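Local coordinates for protein putative D-lactate dehydrogenase (Chlamydomonas reinhardtii, PDB 4ZGS) that probably reduces pyruvate to D-lactate with NADH, as a chloroplast member of the D-isomer specific 2-hydroxyacid dehydrogenase family, at residues Glu141-Leu146 against Ile234-Cys239; Ile189-Ala194 against Glu216-Pro221; Asp279-Gly284 against Arg322-Tyr327. One frame throughout, in Å; residues are numbered along the deposited sequence.

All three contacts belong to the NAD-binding Rossmann domain, built on a parallel sheet ordered 203-207, 180-184, 234-237, 261-265, 286-291, 330-332. Along the chain, both segments of contact 2 come between the two segments of contact 1, and contact 3 follows. Contacts 1 and 2 have centres about 13 Å apart and touch directly, His238 ND1 lying 3.2 Å from Ile189 CG2. Contact 3 joins the helices leading to strands 286-291 and 330-332, its centre about 19 Å from that of contact 1 and about 31 Å from that of contact 2. Contacts 1 and 2 reach NAD at its adenine and pyrophosphate respectively; contact 3 lies away from it, against the third subunit, and with contact 1 borders the second.

Contact 1 of 3, residues Glu141-Leu146 against Ile234-Cys239; sequences EHAVAL and IVTLHC. With NAD (nicotinamide-adenine-dinucleotide), chain I.
Ala143 of helix 136-151 points its methyl at Thr236 and His238, which lie near the end of strand 234-237 and just beyond it in the Rossmann fold of the NAD-binding domain. The contact is small, 62 Å² in all, and the nearest CA atoms, those of Ala143 and Thr236, are 7.4 Å apart. A single carbon does the touching on the helix side. Ala143 CB stands 4.0 Å from Thr236 OG1 and 4.1 Å from His238 CE1, and it reaches the imidazole at the edge, near the ring plane, instead of over a face. Thr236 turns its hydroxyl trans to its own backbone N (chi1 174°), which brings OG1 round to the helix and to the imidazole. There His238 NE2 donates a hydrogen bond to Thr236 OG1, 2.6 Å long but weak, since the angle at the hydrogen is only 117°. The threonine methyl CG2 also lies in the ring plane, at its edge, so one residue meets the imidazole through both branches. All three touching residues are buried. Ala143 also packs on Ile264 of the neighbouring strand 261-265, while the same helix reaches a second subunit, where Glu141 OE1 is hydrogen-bonded to Met176 N of that chain. Past His238 the chain arrives at the cofactor, with Cys239 CB 3.6 Å from N3A of the NAD adenine.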
loop_
_atom_site.group_PDB
_atom_site.type_symbol
_atom_site.label_atom_id
_atom_site.label_comp_id
_atom_site.label_asym_id
_atom_site.label_seq_id
_atom_site.Cartn_x
_atom_site.Cartn_y
_atom_site.Cartn_z
ATOM N N GLU A 141 -14.205 -20.954 7.793
ATOM C CA GLU A 141 -13.786 -19.796 8.556
ATOM C C GLU A 141 -13.187 -18.704 7.617
ATOM O O GLU A 141 -13.140 -17.546 7.982
ATOM C CB GLU A 141 -12.775 -20.201 9.625
ATOM C CG GLU A 141 -13.387 -21.099 10.700
ATOM C CD GLU A 141 -12.417 -21.521 11.789
ATOM O OE1 GLU A 141 -11.239 -21.107 11.760
ATOM O OE2 GLU A 141 -12.851 -22.261 12.694
ATOM N N HIS A 142 -12.714 -19.069 6.425
ATOM C CA HIS A 142 -12.127 -18.047 5.583
ATOM C C HIS A 142 -13.185 -17.156 4.940
ATOM O O HIS A 142 -13.040 -15.936 4.899
ATOM C CB HIS A 142 -11.239 -18.666 4.513
ATOM C CG HIS A 142 -10.411 -17.664 3.787
ATOM N ND1 HIS A 142 -9.272 -17.121 4.342
ATOM C CD2 HIS A 142 -10.514 -17.140 2.541
ATOM C CE1 HIS A 142 -8.730 -16.279 3.483
ATOM N NE2 HIS A 142 -9.471 -16.266 2.389
ATOM N N ALA A 143 -14.240 -17.777 4.434
ATOM C CA ALA A 143 -15.382 -17.036 3.924
ATOM C C ALA A 143 -15.975 -16.111 5.002
ATOM O O ALA A 143 -16.380 -14.961 4.720
ATOM C CB ALA A 143 -16.427 -17.984 3.416
ATOM N N VAL A 144 -16.025 -16.615 6.233
ATOM C CA VAL A 144 -16.586 -15.842 7.329
ATOM C C VAL A 144 -15.621 -14.679 7.587
ATOM O O VAL A 144 -16.025 -13.577 7.957
ATOM C CB VAL A 144 -16.808 -16.714 8.608
ATOM C CG1 VAL A 144 -17.359 -15.877 9.738
ATOM C CG2 VAL A 144 -17.789 -17.807 8.302
ATOM N N ALA A 145 -14.334 -14.951 7.423
ATOM C CA ALA A 145 -13.295 -13.931 7.561
ATOM C C ALA A 145 -13.524 -12.779 6.569
ATOM O O ALA A 145 -13.507 -11.616 6.933
ATOM C CB ALA A 145 -11.934 -14.562 7.348
ATOM N N LEU A 146 -13.781 -13.135 5.319
ATOM C CA LEU A 146 -14.024 -12.168 4.278
ATOM C C LEU A 146 -15.226 -11.348 4.650
ATOM O O LEU A 146 -15.272 -10.140 4.418
ATOM C CB LEU A 146 -14.236 -12.851 2.919
ATOM C CG LEU A 146 -13.032 -13.612 2.352
ATOM C CD1 LEU A 146 -13.320 -14.115 0.945
ATOM C CD2 LEU A 146 -11.772 -12.788 2.389
ATOM N N ILE A 234 -26.514 -11.679 2.597
ATOM C CA ILE A 234 -25.259 -12.356 2.360
ATOM C C ILE A 234 -25.477 -13.720 1.731
ATOM O O ILE A 234 -26.287 -14.528 2.227
ATOM C CB ILE A 234 -24.483 -12.566 3.652
ATOM C CG1 ILE A 234 -24.332 -11.248 4.404
ATOM C CG2 ILE A 234 -23.148 -13.168 3.341
ATOM C CD1 ILE A 234 -23.731 -11.418 5.781
ATOM N N VAL A 235 -24.760 -13.951 0.640
ATOM C CA VAL A 235 -24.731 -15.220 -0.053
ATOM C C VAL A 235 -23.308 -15.743 -0.096
ATOM O O VAL A 235 -22.387 -15.020 -0.497
ATOM C CB VAL A 235 -25.268 -15.097 -1.465
ATOM C CG1 VAL A 235 -25.079 -16.390 -2.206
ATOM C CG2 VAL A 235 -26.744 -14.732 -1.418
ATOM N N THR A 236 -23.119 -16.986 0.339
ATOM C CA THR A 236 -21.795 -17.598 0.320
ATOM C C THR A 236 -21.817 -18.912 -0.439
ATOM O O THR A 236 -22.577 -19.816 -0.107
ATOM C CB THR A 236 -21.257 -17.816 1.736
ATOM O OG1 THR A 236 -20.028 -18.540 1.651
ATOM C CG2 THR A 236 -22.235 -18.663 2.564
ATOM N N LEU A 237 -20.997 -19.012 -1.481
ATOM C CA LEU A 237 -21.053 -20.160 -2.367
ATOM C C LEU A 237 -20.145 -21.259 -1.875
ATOM O O LEU A 237 -18.956 -21.023 -1.673
ATOM C CB LEU A 237 -20.657 -19.758 -3.784
ATOM C CG LEU A 237 -21.358 -18.538 -4.362
ATOM C CD1 LEU A 237 -20.911 -18.281 -5.828
ATOM C CD2 LEU A 237 -22.866 -18.732 -4.248
ATOM N N HIS A 238 -20.712 -22.408 -1.518
ATOM C CA HIS A 238 -19.890 -23.592 -1.255
ATOM C C HIS A 238 -20.088 -24.829 -2.148
ATOM O O HIS A 238 -19.449 -25.856 -1.926
ATOM C CB HIS A 238 -20.029 -23.914 0.213
ATOM C CG HIS A 238 -19.560 -22.790 1.076
ATOM N ND1 HIS A 238 -18.233 -22.599 1.394
ATOM C CD2 HIS A 238 -20.221 -21.711 1.570
ATOM C CE1 HIS A 238 -18.109 -21.498 2.116
ATOM N NE2 HIS A 238 -19.300 -20.936 2.236
ATOM N N CYS A 239 -20.948 -24.751 -3.158
ATOM C CA CYS A 239 -21.172 -25.917 -4.009
ATOM C C CYS A 239 -19.964 -26.194 -4.910
ATOM O O CYS A 239 -19.169 -25.292 -5.214
ATOM C CB CYS A 239 -22.430 -25.733 -4.872
ATOM S SG CYS A 239 -22.543 -24.143 -5.780
HETATM P PA NAD I . -18.765 -31.557 -0.444
HETATM O O1A NAD I . -19.060 -32.706 -1.330
HETATM O O2A NAD I . -19.058 -32.172 0.875
HETATM O O5B NAD I . -19.712 -30.300 -0.749
HETATM C C5B NAD I . -20.375 -30.139 -2.002
HETATM C C4B NAD I . -21.861 -30.145 -1.829
HETATM O O4B NAD I . -22.529 -29.367 -2.924
HETATM C C3B NAD I . -22.419 -31.521 -1.874
HETATM O O3B NAD I . -23.257 -31.794 -0.716
HETATM C C2B NAD I . -23.240 -31.601 -3.077
HETATM O O2B NAD I . -24.373 -32.482 -2.847
HETATM C C1B NAD I . -23.695 -30.217 -3.329
HETATM N N9A NAD I . -24.130 -29.986 -4.647
HETATM C C8A NAD I . -23.946 -30.834 -5.778
HETATM N N7A NAD I . -24.543 -30.257 -6.911
HETATM C C5A NAD I . -25.103 -29.068 -6.496
HETATM C C6A NAD I . -25.841 -28.008 -7.108
HETATM N N6A NAD I . -26.161 -28.041 -8.488
HETATM N N1A NAD I . -26.205 -27.039 -6.396
HETATM C C2A NAD I . -26.007 -26.873 -5.203
HETATM N N3A NAD I . -25.359 -27.723 -4.485
HETATM C C4A NAD I . -24.845 -28.899 -5.054
HETATM O O3 NAD I . -17.220 -31.131 -0.523
HETATM P PN NAD I . -16.558 -29.956 0.339
HETATM O O1N NAD I . -15.523 -30.458 1.275
HETATM O O2N NAD I . -17.544 -29.343 1.260
HETATM O O5D NAD I . -15.963 -28.846 -0.643
HETATM C C5D NAD I . -15.079 -29.172 -1.721
HETATM C C4D NAD I . -14.867 -27.901 -2.455
HETATM O O4D NAD I . -13.952 -27.015 -1.700
HETATM C C3D NAD I . -14.211 -28.086 -3.756
HETATM O O3D NAD I . -15.156 -28.535 -4.763
HETATM C C2D NAD I . -13.724 -26.739 -4.044
HETATM O O2D NAD I . -14.786 -25.987 -4.682
HETATM C C1D NAD I . -13.389 -26.122 -2.736
HETATM N N1N NAD I . -11.994 -25.977 -2.591
HETATM C C2N NAD I . -11.453 -24.748 -2.145
HETATM C C3N NAD I . -10.073 -24.592 -2.015
HETATM C C7N NAD I . -9.493 -23.263 -1.539
HETATM O O7N NAD I . -10.030 -22.214 -1.846
HETATM N N7N NAD I . -8.312 -23.232 -0.753
HETATM C C4N NAD I . -9.218 -25.665 -2.329
HETATM C C5N NAD I . -9.752 -26.890 -2.777
HETATM C C6N NAD I . -11.128 -27.047 -2.905
#

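Contact 2 of 3, residues Ile189-Ala194 against Glu216-Pro221; sequences IGQQAA and EAMGIP. With NAD (nicotinamide-adenine-dinucleotide), chain I.
Ala194, on the helix 188-200, and Ile220, in the loop after helix 213-216, are the pair whose CA atoms lie nearest, 7.9 Å apart. A type I turn from Glu216 to Gly219 shapes that loop: Gly219 N bonds back to Glu216 O at 2.7 Å, and its positive phi of 72° belongs to a Schellman motif closing the short helix. Met218 and Ile220, on the two sides of this glycine, both direct their side chains at the longer helix. Met218 runs out extended and then bends at its thioether (chi3 -127°), which lays Met218 CE 3.4 Å from the backbone carbonyl Gln191 O and 3.6 Å from Gln191 CG. The two side chains cross at about a right angle, and CE meets the aliphatic CG as well as the carbonyl O, while Gln191 OE1 is occupied by Asn212 ND2. Ile220 makes the second touch: Ile220 CD1, the end of its longer branch, meets Ala194 CB at 3.7 Å. No hydrogen bond links the segments. Ile220 continues inward onto Val204 and Ala206 of strand 203-207. Loop 216-221 thus packs on a helix whose start holds the cofactor: Ile189 N donates to NAD O2N at 2.7 Å and 173°, an almost straight bond to the pyrophosphate, and Gly190 beside it is consistent with the glycine-rich turn of a Rossmann dinucleotide-binding site.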
loop_
_atom_site.group_PDB
_atom_site.type_symbol
_atom_site.label_atom_id
_atom_site.label_comp_id
_atom_site.label_asym_id
_atom_site.label_seq_id
_atom_site.Cartn_x
_atom_site.Cartn_y
_atom_site.Cartn_z
ATOM N N ILE A 189 -17.872 -28.356 3.754
ATOM C CA ILE A 189 -17.552 -26.944 3.964
ATOM C C ILE A 189 -18.781 -26.027 4.215
ATOM O O ILE A 189 -18.798 -25.254 5.181
ATOM C CB ILE A 189 -16.772 -26.420 2.756
ATOM C CG1 ILE A 189 -15.392 -27.082 2.735
ATOM C CG2 ILE A 189 -16.632 -24.939 2.818
ATOM C CD1 ILE A 189 -14.628 -26.927 1.434
ATOM N N GLY A 190 -19.797 -26.121 3.355
ATOM C CA GLY A 190 -21.029 -25.364 3.544
ATOM C C GLY A 190 -21.667 -25.647 4.909
ATOM O O GLY A 190 -22.141 -24.720 5.592
ATOM N N GLN A 191 -21.619 -26.909 5.335
ATOM C CA GLN A 191 -22.114 -27.276 6.664
ATOM C C GLN A 191 -21.416 -26.457 7.750
ATOM O O GLN A 191 -22.077 -25.987 8.700
ATOM C CB GLN A 191 -21.933 -28.780 6.926
ATOM C CG GLN A 191 -22.456 -29.274 8.259
ATOM C CD GLN A 191 -22.157 -30.753 8.464
ATOM O OE1 GLN A 191 -22.223 -31.542 7.526
ATOM N NE2 GLN A 191 -21.788 -31.123 9.675
ATOM N N GLN A 192 -20.095 -26.301 7.634
ATOM C CA GLN A 192 -19.361 -25.520 8.621
ATOM C C GLN A 192 -19.713 -24.033 8.492
ATOM O O GLN A 192 -19.775 -23.321 9.495
ATOM C CB GLN A 192 -17.852 -25.727 8.496
ATOM C CG GLN A 192 -17.392 -27.146 8.828
ATOM C CD GLN A 192 -17.925 -27.622 10.194
ATOM O OE1 GLN A 192 -17.982 -26.858 11.150
ATOM N NE2 GLN A 192 -18.331 -28.873 10.268
ATOM N N ALA A 193 -19.968 -23.570 7.272
ATOM C CA ALA A 193 -20.223 -22.147 7.084
ATOM C C ALA A 193 -21.544 -21.837 7.747
ATOM O O ALA A 193 -21.678 -20.866 8.477
ATOM C CB ALA A 193 -20.221 -21.761 5.594
ATOM N N ALA A 194 -22.507 -22.711 7.508
ATOM C CA ALA A 194 -23.817 -22.645 8.175
ATOM C C ALA A 194 -23.699 -22.707 9.704
ATOM O O ALA A 194 -24.303 -21.883 10.392
ATOM C CB ALA A 194 -24.696 -23.739 7.686
ATOM N N GLU A 216 -30.025 -29.417 8.946
ATOM C CA GLU A 216 -31.377 -29.419 9.488
ATOM C C GLU A 216 -31.377 -29.486 11.024
ATOM O O GLU A 216 -32.090 -28.734 11.681
ATOM C CB GLU A 216 -32.146 -30.593 8.894
ATOM C CG GLU A 216 -32.273 -30.470 7.384
ATOM C CD GLU A 216 -33.089 -31.584 6.769
ATOM O OE1 GLU A 216 -32.907 -32.752 7.189
ATOM O OE2 GLU A 216 -33.894 -31.288 5.852
ATOM N N ALA A 217 -30.498 -30.300 11.594
ATOM C CA ALA A 217 -30.400 -30.430 13.049
ATOM C C ALA A 217 -29.844 -29.190 13.742
ATOM O O ALA A 217 -29.731 -29.163 14.961
ATOM C CB ALA A 217 -29.565 -31.620 13.398
ATOM N N MET A 218 -29.371 -28.237 12.958
ATOM C CA MET A 218 -28.930 -26.935 13.458
ATOM C C MET A 218 -30.105 -25.987 13.397
ATOM O O MET A 218 -30.008 -24.817 13.770
ATOM C CB MET A 218 -27.793 -26.348 12.627
ATOM C CG MET A 218 -26.453 -27.061 12.640
ATOM S SD MET A 218 -25.244 -26.151 11.628
ATOM C CE MET A 218 -24.610 -27.411 10.503
ATOM N N GLY A 219 -31.216 -26.497 12.883
ATOM C CA GLY A 219 -32.406 -25.689 12.727
ATOM C C GLY A 219 -32.315 -24.664 11.623
ATOM O O GLY A 219 -32.870 -23.570 11.761
ATOM N N ILE A 220 -31.581 -24.994 10.559
ATOM C CA ILE A 220 -31.487 -24.127 9.392
ATOM C C ILE A 220 -32.360 -24.627 8.248
ATOM O O ILE A 220 -32.128 -25.706 7.729
ATOM C CB ILE A 220 -30.061 -24.009 8.911
ATOM C CG1 ILE A 220 -29.217 -23.284 9.961
ATOM C CG2 ILE A 220 -30.025 -23.311 7.546
ATOM C CD1 ILE A 220 -27.733 -23.350 9.708
ATOM N N PRO A 221 -33.349 -23.825 7.826
ATOM C CA PRO A 221 -34.286 -24.231 6.766
ATOM C C PRO A 221 -33.688 -24.294 5.356
ATOM O O PRO A 221 -32.850 -23.477 4.989
ATOM C CB PRO A 221 -35.380 -23.155 6.834
ATOM C CG PRO A 221 -34.726 -21.982 7.450
ATOM C CD PRO A 221 -33.664 -22.494 8.376
HETATM P PA NAD I . -18.765 -31.557 -0.444
HETATM O O1A NAD I . -19.060 -32.706 -1.330
HETATM O O2A NAD I . -19.058 -32.172 0.875
HETATM O O5B NAD I . -19.712 -30.300 -0.749
HETATM C C5B NAD I . -20.375 -30.139 -2.002
HETATM C C4B NAD I . -21.861 -30.145 -1.829
HETATM O O4B NAD I . -22.529 -29.367 -2.924
HETATM C C3B NAD I . -22.419 -31.521 -1.874
HETATM O O3B NAD I . -23.257 -31.794 -0.716
HETATM C C2B NAD I . -23.240 -31.601 -3.077
HETATM O O2B NAD I . -24.373 -32.482 -2.847
HETATM C C1B NAD I . -23.695 -30.217 -3.329
HETATM N N9A NAD I . -24.130 -29.986 -4.647
HETATM C C8A NAD I . -23.946 -30.834 -5.778
HETATM N N7A NAD I . -24.543 -30.257 -6.911
HETATM C C5A NAD I . -25.103 -29.068 -6.496
HETATM C C6A NAD I . -25.841 -28.008 -7.108
HETATM N N6A NAD I . -26.161 -28.041 -8.488
HETATM N N1A NAD I . -26.205 -27.039 -6.396
HETATM C C2A NAD I . -26.007 -26.873 -5.203
HETATM N N3A NAD I . -25.359 -27.723 -4.485
HETATM C C4A NAD I . -24.845 -28.899 -5.054
HETATM O O3 NAD I . -17.220 -31.131 -0.523
HETATM P PN NAD I . -16.558 -29.956 0.339
HETATM O O1N NAD I . -15.523 -30.458 1.275
HETATM O O2N NAD I . -17.544 -29.343 1.260
HETATM O O5D NAD I . -15.963 -28.846 -0.643
HETATM C C5D NAD I . -15.079 -29.172 -1.721
HETATM C C4D NAD I . -14.867 -27.901 -2.455
HETATM O O4D NAD I . -13.952 -27.015 -1.700
HETATM C C3D NAD I . -14.211 -28.086 -3.756
HETATM O O3D NAD I . -15.156 -28.535 -4.763
HETATM C C2D NAD I . -13.724 -26.739 -4.044
HETATM O O2D NAD I . -14.786 -25.987 -4.682
HETATM C C1D NAD I . -13.389 -26.122 -2.736
HETATM N N1N NAD I . -11.994 -25.977 -2.591
HETATM C C2N NAD I . -11.453 -24.748 -2.145
HETATM C C3N NAD I . -10.073 -24.592 -2.015
HETATM C C7N NAD I . -9.493 -23.263 -1.539
HETATM O O7N NAD I . -10.030 -22.214 -1.846
HETATM N N7N NAD I . -8.312 -23.232 -0.753
HETATM C C4N NAD I . -9.218 -25.665 -2.329
HETATM C C5N NAD I . -9.752 -26.890 -2.777
HETATM C C6N NAD I . -11.128 -27.047 -2.905
#

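Contact 3 of 3, residues Asp279-Gly284 against Arg322-Tyr327; sequences DALESG and RTLLSY
Tyr327 lies against both Leu281 and Glu282, one through a ring face and the other through the ring's far edge and hydroxyl. The CA atoms of Leu281 and Tyr327 are 8.4 Å apart, and the CB of each points at the opposing segment. From CB, the tyrosine places CG trans to its own carbonyl carbon (chi1 -67°), which sets the ring beside Leu281 and Glu282. Tyr327 CG is then 4.0 Å from Leu281 CD1. That methyl sits over the middle of one face, 4.1 Å from the ring centroid and 11° off the normal, which is the geometry of a CH-pi contact. The same carbon, Leu281 CD1, has a second apolar neighbour, Leu324 CD1 at 3.9 Å, and the two leucine side chains cross at about a right angle. This packing joins helix 277-283 to helix 319-324 and the type I turn from Leu324 to Tyr327, in the part of the Rossmann domain that leads to strands 286-291 and 330-332; Leu281 and Leu324 both continue onto Val330 of the latter strand. Further along the ring, Tyr327 CE2 meets the aliphatic part of the glutamate, 3.8 Å from Glu282 CG, which lies at the ring edge and in its plane. Tyr327 CZ has the carboxylate oxygen Glu282 OE1 3.5 Å away. At the tip, Tyr327 OH donates a hydrogen bond to Glu282 OE1 at 2.5 Å, a very short distance whose exact value is doubtful. Carboxylate and ring are turned 30° from each other. The glutamate's other oxygen, OE2, forms a salt bridge with Arg319 NH2 of the third subunit, and Tyr327 stacks on Trp317 of that same neighbouring chain.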
loop_
_atom_site.group_PDB
_atom_site.type_symbol
_atom_site.label_atom_id
_atom_site.label_comp_id
_atom_site.label_asym_id
_atom_site.label_seq_id
_atom_site.Cartn_x
_atom_site.Cartn_y
_atom_site.Cartn_z
ATOM N N ASP A 279 -21.202 -4.255 -13.750
ATOM C CA ASP A 279 -22.469 -3.551 -13.853
ATOM C C ASP A 279 -23.181 -3.562 -12.528
ATOM O O ASP A 279 -23.703 -2.538 -12.089
ATOM C CB ASP A 279 -23.377 -4.210 -14.885
ATOM C CG ASP A 279 -22.861 -4.074 -16.301
ATOM O OD1 ASP A 279 -22.003 -3.192 -16.570
ATOM O OD2 ASP A 279 -23.327 -4.874 -17.145
ATOM N N ALA A 280 -23.150 -4.725 -11.879
ATOM C CA ALA A 280 -23.894 -4.956 -10.656
ATOM C C ALA A 280 -23.249 -4.226 -9.503
ATOM O O ALA A 280 -23.933 -3.643 -8.669
ATOM C CB ALA A 280 -23.970 -6.426 -10.370
ATOM N N LEU A 281 -21.924 -4.205 -9.498
ATOM C CA LEU A 281 -21.182 -3.449 -8.498
ATOM C C LEU A 281 -21.438 -1.952 -8.632
ATOM O O LEU A 281 -21.578 -1.234 -7.639
ATOM C CB LEU A 281 -19.692 -3.701 -8.641
ATOM C CG LEU A 281 -19.115 -4.959 -8.020
ATOM C CD1 LEU A 281 -17.674 -5.078 -8.494
ATOM C CD2 LEU A 281 -19.210 -4.883 -6.496
ATOM N N GLU A 282 -21.462 -1.480 -9.871
ATOM C CA GLU A 282 -21.635 -0.063 -10.124
ATOM C C GLU A 282 -23.091 0.367 -9.992
ATOM O O GLU A 282 -23.357 1.527 -9.697
ATOM C CB GLU A 282 -21.065 0.308 -11.494
ATOM C CG GLU A 282 -19.535 0.385 -11.493
ATOM C CD GLU A 282 -18.931 0.454 -12.876
ATOM O OE1 GLU A 282 -17.695 0.308 -12.998
ATOM O OE2 GLU A 282 -19.686 0.675 -13.839
ATOM N N SER A 283 -24.035 -0.555 -10.183
ATOM C CA SER A 283 -25.455 -0.223 -9.993
ATOM C C SER A 283 -25.844 -0.327 -8.527
ATOM O O SER A 283 -26.906 0.147 -8.115
ATOM C CB SER A 283 -26.370 -1.130 -10.840
ATOM O OG SER A 283 -26.280 -2.492 -10.475
ATOM N N GLY A 284 -24.989 -0.973 -7.744
ATOM C CA GLY A 284 -25.270 -1.195 -6.340
ATOM C C GLY A 284 -26.026 -2.487 -6.044
ATOM O O GLY A 284 -26.297 -2.797 -4.871
ATOM N N ARG A 322 -7.722 -7.327 -12.950
ATOM C CA ARG A 322 -7.054 -6.141 -12.384
ATOM C C ARG A 322 -8.057 -4.988 -12.155
ATOM O O ARG A 322 -7.980 -4.229 -11.173
ATOM C CB ARG A 322 -5.890 -5.696 -13.303
ATOM C CG ARG A 322 -4.753 -6.750 -13.495
ATOM C CD ARG A 322 -4.131 -7.107 -12.139
ATOM N NE ARG A 322 -3.429 -5.969 -11.542
ATOM C CZ ARG A 322 -3.001 -5.916 -10.278
ATOM N NH1 ARG A 322 -3.212 -6.929 -9.434
ATOM N NH2 ARG A 322 -2.381 -4.828 -9.846
ATOM N N THR A 323 -9.010 -4.880 -13.068
ATOM C CA THR A 323 -10.080 -3.919 -12.938
ATOM C C THR A 323 -10.927 -4.234 -11.697
ATOM O O THR A 323 -11.248 -3.345 -10.908
ATOM C CB THR A 323 -10.947 -3.913 -14.221
ATOM O OG1 THR A 323 -10.148 -3.450 -15.314
ATOM C CG2 THR A 323 -12.170 -3.006 -14.084
ATOM N N LEU A 324 -11.269 -5.513 -11.531
ATOM C CA LEU A 324 -12.089 -5.968 -10.405
ATOM C C LEU A 324 -11.485 -5.600 -9.042
ATOM O O LEU A 324 -12.203 -5.215 -8.109
ATOM C CB LEU A 324 -12.284 -7.467 -10.491
ATOM C CG LEU A 324 -13.214 -7.999 -9.436
ATOM C CD1 LEU A 324 -14.534 -7.224 -9.505
ATOM C CD2 LEU A 324 -13.412 -9.475 -9.676
ATOM N N LEU A 325 -10.164 -5.723 -8.954
ATOM C CA LEU A 325 -9.378 -5.361 -7.776
ATOM C C LEU A 325 -9.425 -3.857 -7.499
ATOM O O LEU A 325 -8.957 -3.391 -6.467
ATOM C CB LEU A 325 -7.937 -5.819 -7.970
ATOM C CG LEU A 325 -7.785 -7.321 -8.213
ATOM C CD1 LEU A 325 -6.363 -7.641 -8.571
ATOM C CD2 LEU A 325 -8.203 -8.117 -6.946
ATOM N N SER A 326 -9.934 -3.091 -8.454
ATOM C CA SER A 326 -10.012 -1.636 -8.308
ATOM C C SER A 326 -11.122 -1.137 -7.345
ATOM O O SER A 326 -11.062 -0.013 -6.821
ATOM C CB SER A 326 -10.221 -0.998 -9.666
ATOM O OG SER A 326 -10.115 0.378 -9.508
ATOM N N TYR A 327 -12.144 -1.956 -7.139
ATOM C CA TYR A 327 -13.293 -1.527 -6.364
ATOM C C TYR A 327 -13.037 -1.557 -4.861
ATOM O O TYR A 327 -12.382 -2.467 -4.350
ATOM C CB TYR A 327 -14.492 -2.382 -6.733
ATOM C CG TYR A 327 -14.937 -2.124 -8.147
ATOM C CD1 TYR A 327 -14.263 -2.682 -9.215
ATOM C CD2 TYR A 327 -16.036 -1.311 -8.411
ATOM C CE1 TYR A 327 -14.671 -2.442 -10.515
ATOM C CE2 TYR A 327 -16.450 -1.057 -9.711
ATOM C CZ TYR A 327 -15.767 -1.632 -10.754
ATOM O OH TYR A 327 -16.185 -1.403 -12.042
#